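Local coordinates for protein dTor_3x33L (Synthetic construct, PDB 4YY2) that serves as a computationally designed, left-handed alpha/alpha toroid of three tandem repeats, a closed helical ring with no known natural function, at residues K61-F64 / L65-S69; G5-P8 / T9-L12. One frame throughout, in Å; residues are numbered along the deposited sequence.

Interaction 1 of 2, residues K61-F64 / L65-S69; sequences KEKF and LKELS
Phe64 swings its ring opposite its own backbone nitrogen (chi1 179°) while CG of Leu68 stands anti to its carbonyl carbon (chi1 -76°), and ring and isobutyl group meet one turn apart on helix 57-69 of the alpha/alpha toroid, a classic i to i+4 pair. The two side chains run at a slant to each other: Leu68 CG sits over one face of the ring, 4.2 Å from its centroid and offset toward the rim, a CH-pi contact. CD1 of Leu68 comes closest, 3.4 Å from Phe64 CE2. Leu65 adds a lighter touch, its CD2 lying 4.0 Å from Phe64 CD2. A flat, apolar ring suits this buried place, since Phe64 also packs on Thr42 and Leu46 of helix 41-53 and on Val77 and Leu78 of helix 74-86, while Leu68 reaches Pro74.

On another flank of the helix, Lys63 and Glu67 form a second i to i+4 pair, this one charged. Bends at the second and fourth torsions of the lysine and at the second of the glutamate bring Lys63 CD and CE alongside Glu67 OE2, with CE at 3.6 Å. The salt bridge from Lys63 NZ to the same oxygen is long, and the ammonium has a further weak, long ion pair with Glu84. Long polar chains fit such partly exposed positions, because they can span a turn and probably keep their charged ends near solvent. Lys61 instead turns its end toward helix 41-53, where NZ forms a salt bridge with Glu47.

Backbone i to i+4 bonds set the spacing that puts Lys63 beside Glu67 and Phe64 beside Leu68, where Leu68 N donates to Phe64 O at 3.0 Å.

Interaction 2 of 2, residues G5-P8 / T9-L12; sequences GKSP and TEVL
Glu10 reaches back from the first turn of helix 8-20 to Ser7, and the two form a capping box at the helix N-terminus. Glu10 CB rests 3.4 Å from Ser7 OG, and the absence of a side chain at Gly5 avoids crowding this CB. An unusual first torsion, away from the staggered values (chi1 -131°), turns the chain back toward Gly5 to Ser7; extended beyond CG, it brings CD to 4.0 Å from Gly5 CA. At the tip, OE1 accepts a hydrogen bond from Ser7 N at 3.2 Å through its anti lone pair, and Lys6 N lies 2.8 Å from the same OE1.

The other half of the box runs in reverse: Ser7 OG (chi1 75°) accepts from Glu10 N. Serine suits an N-cap because its short hydroxyl can serve as acceptor for an amide of the first turn. Proline suits the next position: an amide there needs no acceptor within the helix, and its fixed phi matches a helix. The buried Val11 and Leu12 pack on Phe97 of helix 90-101, and Leu12 also on helix 74-86, while Lys6 NZ bonds to Leu103 O. The regular helix bonds then begin, with Val11 N donating to Ser7 O at 3.0 Å.

Overall arrangement
Interaction 2 comes first along the chain, at the start of helix 8-20, and interaction 1 follows in the later part of helix 57-69. Their centres lie about 22 Å apart, on opposite sides of the chain's centre, and their nearest atoms are about 9 Å apart, so they do not touch. Both nevertheless lean on helix 74-86: Phe64 and Leu12 each pack against Leu78. Interaction 1 lies on a helix that packs between helices 41-53 and 74-86. Interaction 2 starts the first helix, which packs on the last, helix 90-101, while Lys6 bonds to Leu103 at the C-terminal end, consistent with a closed architecture.

Interaction 1 of 2, residues K61-F64 / L65-S69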
loop_
_atom_site.group_PDB
_atom_site.type_symbol
_atom_site.label_atom_id
_atom_site.label_comp_id
_atom_site.label_asym_id
_atom_site.label_seq_id
_atom_site.Cartn_x
_atom_site.Cartn_y
_atom_site.Cartn_z
ATOM N N LYS A 61 4.591 7.005 7.046
ATOM C CA LYS A 61 3.864 6.622 8.274
ATOM C C LYS A 61 3.176 7.832 8.932
ATOM O O LYS A 61 2.015 7.741 9.350
ATOM C CB LYS A 61 4.743 5.892 9.274
ATOM C CG LYS A 61 5.165 4.532 8.781
ATOM C CD LYS A 61 6.220 3.906 9.670
ATOM C CE LYS A 61 6.711 2.586 9.099
ATOM N NZ LYS A 61 7.761 1.989 9.978
ATOM N N GLU A 62 3.864 8.973 8.989
ATOM C CA GLU A 62 3.262 10.165 9.614
ATOM C C GLU A 62 2.105 10.694 8.821
ATOM O O GLU A 62 1.097 11.094 9.399
ATOM C CB GLU A 62 4.244 11.302 9.930
ATOM C CG GLU A 62 5.136 11.041 11.103
ATOM C CD GLU A 62 4.473 10.934 12.498
ATOM O OE1 GLU A 62 3.432 11.440 12.818
ATOM O OE2 GLU A 62 5.117 10.362 13.331
ATOM N N LYS A 63 2.207 10.641 7.494
ATOM C CA LYS A 63 1.108 11.090 6.654
ATOM C C LYS A 63 -0.116 10.229 6.873
ATOM O O LYS A 63 -1.201 10.742 6.974
ATOM C CB LYS A 63 1.454 11.033 5.171
ATOM C CG LYS A 63 0.386 11.598 4.276
ATOM C CD LYS A 63 -0.219 12.922 4.753
ATOM C CE LYS A 63 -0.865 13.720 3.621
ATOM N NZ LYS A 63 -1.508 12.868 2.590
ATOM N N PHE A 64 0.082 8.924 6.888
ATOM C CA PHE A 64 -0.972 7.959 7.198
ATOM C C PHE A 64 -1.663 8.310 8.508
ATOM O O PHE A 64 -2.890 8.420 8.583
ATOM C CB PHE A 64 -0.425 6.530 7.235
ATOM C CG PHE A 64 -1.460 5.495 7.578
ATOM C CD1 PHE A 64 -2.304 4.986 6.616
ATOM C CD2 PHE A 64 -1.537 4.995 8.876
ATOM C CE1 PHE A 64 -3.260 4.015 6.955
ATOM C CE2 PHE A 64 -2.455 3.972 9.196
ATOM C CZ PHE A 64 -3.291 3.471 8.237
ATOM N N LEU A 65 -0.897 8.421 9.546
ATOM C CA LEU A 65 -1.443 8.679 10.843
ATOM C C LEU A 65 -2.217 10.020 10.955
ATOM O O LEU A 65 -3.228 10.152 11.640
ATOM C CB LEU A 65 -0.343 8.613 11.878
ATOM C CG LEU A 65 0.301 7.227 12.083
ATOM C CD1 LEU A 65 1.441 7.425 13.045
ATOM C CD2 LEU A 65 -0.730 6.222 12.648
ATOM N N LYS A 66 -1.672 11.041 10.319
ATOM C CA LYS A 66 -2.336 12.344 10.274
ATOM C C LYS A 66 -3.709 12.248 9.615
ATOM O O LYS A 66 -4.684 12.827 10.090
ATOM C CB LYS A 66 -1.410 13.352 9.526
ATOM C CG LYS A 66 -2.037 14.724 9.300
ATOM C CD LYS A 66 -0.991 15.728 8.786
ATOM C CE LYS A 66 -1.540 17.174 8.724
ATOM N NZ LYS A 66 -0.913 18.120 9.707
ATOM N N GLU A 67 -3.787 11.500 8.509
ATOM C CA GLU A 67 -5.027 11.297 7.760
ATOM C C GLU A 67 -6.039 10.567 8.556
ATOM O O GLU A 67 -7.224 10.931 8.575
ATOM C CB GLU A 67 -4.782 10.590 6.423
ATOM C CG GLU A 67 -3.968 11.425 5.459
ATOM C CD GLU A 67 -4.648 12.691 4.982
ATOM O OE1 GLU A 67 -5.716 12.569 4.354
ATOM O OE2 GLU A 67 -4.091 13.809 5.210
ATOM N N LEU A 68 -5.563 9.548 9.266
ATOM C CA LEU A 68 -6.414 8.829 10.213
ATOM C C LEU A 68 -6.943 9.797 11.267
ATOM O O LEU A 68 -8.133 9.728 11.651
ATOM C CB LEU A 68 -5.691 7.676 10.886
ATOM C CG LEU A 68 -5.478 6.428 10.077
ATOM C CD1 LEU A 68 -4.924 5.384 11.006
ATOM C CD2 LEU A 68 -6.751 5.931 9.415
ATOM N N SER A 69 -6.085 10.680 11.742
ATOM C CA SER A 69 -6.488 11.659 12.800
ATOM C C SER A 69 -7.541 12.631 12.336
ATOM O O SER A 69 -8.372 13.056 13.140
ATOM C CB SER A 69 -5.313 12.404 13.342
ATOM O OG SER A 69 -4.549 11.431 14.069
#

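Interaction 2 of 2, residues G5-P8 / T9-L12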
loop_
_atom_site.group_PDB
_atom_site.type_symbol
_atom_site.label_atom_id
_atom_site.label_comp_id
_atom_site.label_asym_id
_atom_site.label_seq_id
_atom_site.Cartn_x
_atom_site.Cartn_y
_atom_site.Cartn_z
ATOM N N GLY A 5 -6.446 -10.874 -7.139
ATOM C CA GLY A 5 -6.244 -11.425 -5.773
ATOM C C GLY A 5 -7.419 -11.273 -4.821
ATOM O O GLY A 5 -8.045 -10.214 -4.696
ATOM N N LYS A 6 -7.705 -12.335 -4.095
ATOM C CA LYS A 6 -8.940 -12.367 -3.383
ATOM C C LYS A 6 -8.955 -11.274 -2.339
ATOM O O LYS A 6 -9.813 -10.452 -2.428
ATOM C CB LYS A 6 -9.272 -13.744 -2.728
ATOM C CG LYS A 6 -10.032 -14.690 -3.609
ATOM C CD LYS A 6 -11.420 -14.152 -3.847
ATOM C CE LYS A 6 -11.912 -14.600 -5.193
ATOM N NZ LYS A 6 -12.781 -13.544 -5.774
ATOM N N SER A 7 -8.068 -11.295 -1.364
ATOM C CA SER A 7 -8.307 -10.480 -0.130
ATOM C C SER A 7 -7.927 -8.999 -0.363
ATOM O O SER A 7 -7.099 -8.689 -1.248
ATOM C CB SER A 7 -7.481 -11.020 1.016
ATOM O OG SER A 7 -6.098 -10.646 0.848
ATOM N N PRO A 8 -8.456 -8.091 0.457
ATOM C CA PRO A 8 -8.057 -6.680 0.301
ATOM C C PRO A 8 -6.520 -6.471 0.389
ATOM O O PRO A 8 -5.934 -5.712 -0.379
ATOM C CB PRO A 8 -8.749 -6.009 1.484
ATOM C CG PRO A 8 -10.015 -6.818 1.635
ATOM C CD PRO A 8 -9.527 -8.238 1.444
ATOM N N THR A 9 -5.891 -7.179 1.325
ATOM C CA THR A 9 -4.420 -7.146 1.450
ATOM C C THR A 9 -3.692 -7.604 0.192
ATOM O O THR A 9 -2.732 -6.940 -0.236
ATOM C CB THR A 9 -3.960 -7.853 2.722
ATOM O OG1 THR A 9 -4.533 -7.175 3.840
ATOM C CG2 THR A 9 -2.419 -7.761 2.883
ATOM N N GLU A 10 -4.115 -8.714 -0.379
ATOM C CA GLU A 10 -3.539 -9.202 -1.628
ATOM C C GLU A 10 -3.653 -8.231 -2.760
ATOM O O GLU A 10 -2.707 -7.989 -3.481
ATOM C CB GLU A 10 -4.298 -10.423 -2.008
ATOM C CG GLU A 10 -3.452 -11.575 -2.358
ATOM C CD GLU A 10 -4.272 -12.832 -2.649
ATOM O OE1 GLU A 10 -5.517 -12.895 -2.359
ATOM O OE2 GLU A 10 -3.626 -13.766 -3.176
ATOM N N VAL A 11 -4.799 -7.576 -2.865
ATOM C CA VAL A 11 -4.975 -6.555 -3.880
ATOM C C VAL A 11 -4.042 -5.343 -3.615
ATOM O O VAL A 11 -3.397 -4.812 -4.558
ATOM C CB VAL A 11 -6.413 -6.098 -3.987
ATOM C CG1 VAL A 11 -6.562 -4.992 -5.004
ATOM C CG2 VAL A 11 -7.342 -7.260 -4.338
ATOM N N LEU A 12 -3.939 -4.908 -2.352
ATOM C CA LEU A 12 -3.007 -3.814 -2.023
ATOM C C LEU A 12 -1.575 -4.173 -2.396
ATOM O O LEU A 12 -0.815 -3.336 -2.992
ATOM C CB LEU A 12 -3.053 -3.408 -0.526
ATOM C CG LEU A 12 -4.388 -2.767 -0.124
ATOM C CD1 LEU A 12 -4.462 -2.593 1.382
ATOM C CD2 LEU A 12 -4.659 -1.461 -0.849
#